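Local coordinates for uncharacterized protein conserved in bacteria (Cupriavidus necator, PDB 5DMH) that phosphorylates the C4 hydroxyl of 3-oxo-tetronate with ATP, as a member of the four-carbon acid sugar kinase family, at residues M56-I62 with A76-A82. Sequence-based numbering, arbitrary orientation.
Sequences MRTVQTI and ADALVVA
Asp77 and Arg57 meet just before the two strands begin, and they are joined through the backbone of the arginine. Asp77 CG stands beside its own backbone N (chi1 -55°), which carries OD2 to Arg57 N at 2.8 Å; the N-H comes to the anti side of the carboxylate, somewhat out of its plane. The other oxygen, OD1, forms a salt bridge with Arg275. Arg57 O takes two bonds, a bent one from Asp77 N (133° at the hydrogen) and one from Ala78 N.

From there strands 58-62 and 78-82 run parallel, their axes 4.7 Å apart at the closest approach. Val59 and Thr61 face the partner strand with both N and O: Val59 N reaches Ala78 O at a long 3.2 Å, and Val80 N gives a straighter bond to Val59 O (2.9 Å, 170°). Thr61 repeats the pattern with Val80 O and Ala82 N.

Side chains pack on both faces. Thr58, Gln60, Ala78 and Val80 lie on one face, where Thr58 and Gln60 pack on helix 41-53 and Thr58 CG2, anti to its N, meets Val80 CG2 at 3.8 Å; the amide NE2 of Gln60 lies 3.7 Å from Ala82 CB and is buried without a polar partner. Leu79 and Val81 pack against helix 90-106 on the other face, and there Thr61 OG1 lies against Val81 CG2 (3.6 Å) while bonding to Gly63 O.

On the other edge of strand 58-62 the backbone of Gln60 bonds to that of Leu408, and Ile62 to that of Arg406, linking the sugar-binding domain to the strands of the nucleotide-binding domain. The pairing is thus held mainly by backbone bonds, with one carboxylate tying the turn ahead of it to Arg275.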
loop_
_atom_site.group_PDB
_atom_site.type_symbol
_atom_site.label_atom_id
_atom_site.label_comp_id
_atom_site.label_asym_id
_atom_site.label_seq_id
_atom_site.Cartn_x
_atom_site.Cartn_y
_atom_site.Cartn_z
HETATM N N MSE A 56 -0.433 8.819 16.187
HETATM C CA MSE A 56 -1.625 9.474 15.625
HETATM C C MSE A 56 -2.776 8.482 15.497
HETATM O O MSE A 56 -2.629 7.453 14.861
HETATM C CB MSE A 56 -1.339 10.104 14.262
HETATM C CG MSE A 56 -0.542 11.385 14.314
HETATM SE SE MSE A 56 -0.338 12.154 12.490
HETATM C CE MSE A 56 -1.734 13.526 12.588
ATOM N N ARG A 57 -3.892 8.761 16.170
ATOM C CA ARG A 57 -5.079 7.936 16.003
ATOM C C ARG A 57 -5.465 8.026 14.527
ATOM O O ARG A 57 -5.570 9.112 13.975
ATOM C CB ARG A 57 -6.215 8.422 16.885
ATOM C CG ARG A 57 -5.952 8.163 18.345
ATOM C CD ARG A 57 -7.020 8.728 19.236
ATOM N NE ARG A 57 -6.757 8.348 20.619
ATOM C CZ ARG A 57 -7.399 8.842 21.671
ATOM N NH1 ARG A 57 -8.349 9.751 21.510
ATOM N NH2 ARG A 57 -7.077 8.428 22.887
ATOM N N THR A 58 -5.635 6.876 13.889
ATOM C CA THR A 58 -5.844 6.838 12.453
ATOM C C THR A 58 -7.037 5.994 12.087
ATOM O O THR A 58 -7.237 4.940 12.666
ATOM C CB THR A 58 -4.601 6.287 11.750
ATOM O OG1 THR A 58 -3.481 7.130 12.030
ATOM C CG2 THR A 58 -4.790 6.222 10.225
ATOM N N VAL A 59 -7.841 6.481 11.141
ATOM C CA VAL A 59 -8.907 5.685 10.545
ATOM C C VAL A 59 -8.654 5.518 9.044
ATOM O O VAL A 59 -8.315 6.474 8.344
ATOM C CB VAL A 59 -10.292 6.317 10.785
ATOM C CG1 VAL A 59 -11.356 5.643 9.904
ATOM C CG2 VAL A 59 -10.673 6.221 12.270
ATOM N N GLN A 60 -8.766 4.281 8.567
ATOM C CA GLN A 60 -8.635 3.997 7.144
ATOM C C GLN A 60 -10.029 3.833 6.558
ATOM O O GLN A 60 -10.835 3.061 7.080
ATOM C CB GLN A 60 -7.825 2.723 6.898
ATOM C CG GLN A 60 -7.880 2.266 5.467
ATOM C CD GLN A 60 -6.853 1.215 5.166
ATOM O OE1 GLN A 60 -5.827 1.132 5.843
ATOM N NE2 GLN A 60 -7.108 0.404 4.149
ATOM N N THR A 61 -10.318 4.572 5.490
ATOM C CA THR A 61 -11.587 4.442 4.801
ATOM C C THR A 61 -11.353 3.756 3.473
ATOM O O THR A 61 -10.292 3.881 2.876
ATOM C CB THR A 61 -12.263 5.817 4.543
ATOM O OG1 THR A 61 -11.460 6.590 3.647
ATOM C CG2 THR A 61 -12.486 6.567 5.842
ATOM N N ILE A 62 -12.341 2.996 3.028
ATOM C CA ILE A 62 -12.272 2.349 1.742
ATOM C C ILE A 62 -12.980 3.292 0.798
ATOM O O ILE A 62 -14.193 3.426 0.844
ATOM C CB ILE A 62 -12.945 0.956 1.770
ATOM C CG1 ILE A 62 -12.312 0.082 2.834
ATOM C CG2 ILE A 62 -12.811 0.287 0.422
ATOM C CD1 ILE A 62 -10.786 -0.040 2.719
ATOM N N ALA A 76 -10.464 11.221 14.711
ATOM C CA ALA A 76 -9.146 10.761 14.278
ATOM C C ALA A 76 -8.147 11.919 14.183
ATOM O O ALA A 76 -8.533 13.064 13.968
ATOM C CB ALA A 76 -9.251 10.061 12.932
ATOM N N ASP A 77 -6.868 11.616 14.381
ATOM C CA ASP A 77 -5.796 12.574 14.090
ATOM C C ASP A 77 -5.398 12.495 12.619
ATOM O O ASP A 77 -4.997 13.501 12.015
ATOM C CB ASP A 77 -4.569 12.304 14.955
ATOM C CG ASP A 77 -4.894 12.289 16.437
ATOM O OD1 ASP A 77 -5.571 13.226 16.916
ATOM O OD2 ASP A 77 -4.450 11.350 17.130
ATOM N N ALA A 78 -5.494 11.296 12.043
ATOM C CA ALA A 78 -5.111 11.086 10.654
ATOM C C ALA A 78 -6.151 10.253 9.973
ATOM O O ALA A 78 -6.746 9.388 10.603
ATOM C CB ALA A 78 -3.745 10.375 10.546
ATOM N N LEU A 79 -6.371 10.522 8.689
ATOM C CA LEU A 79 -7.321 9.772 7.878
ATOM C C LEU A 79 -6.568 9.244 6.682
ATOM O O LEU A 79 -5.819 10.000 6.048
ATOM C CB LEU A 79 -8.438 10.708 7.403
ATOM C CG LEU A 79 -9.327 11.331 8.485
ATOM C CD1 LEU A 79 -10.226 12.385 7.874
ATOM C CD2 LEU A 79 -10.155 10.270 9.137
ATOM N N VAL A 80 -6.739 7.961 6.381
ATOM C CA VAL A 80 -6.100 7.335 5.225
ATOM C C VAL A 80 -7.158 6.789 4.276
ATOM O O VAL A 80 -7.858 5.831 4.603
ATOM C CB VAL A 80 -5.158 6.159 5.613
ATOM C CG1 VAL A 80 -4.553 5.522 4.342
ATOM C CG2 VAL A 80 -4.022 6.638 6.537
ATOM N N VAL A 81 -7.269 7.413 3.108
ATOM C CA VAL A 81 -8.187 6.957 2.077
ATOM C C VAL A 81 -7.522 5.919 1.164
ATOM O O VAL A 81 -6.567 6.210 0.447
ATOM C CB VAL A 81 -8.728 8.154 1.240
ATOM C CG1 VAL A 81 -9.658 7.653 0.128
ATOM C CG2 VAL A 81 -9.418 9.173 2.134
ATOM N N ALA A 82 -8.045 4.693 1.188
ATOM C CA ALA A 82 -7.584 3.632 0.330
ATOM C C ALA A 82 -8.252 3.666 -1.054
ATOM O O ALA A 82 -9.484 3.597 -1.171
ATOM C CB ALA A 82 -7.863 2.300 1.006
#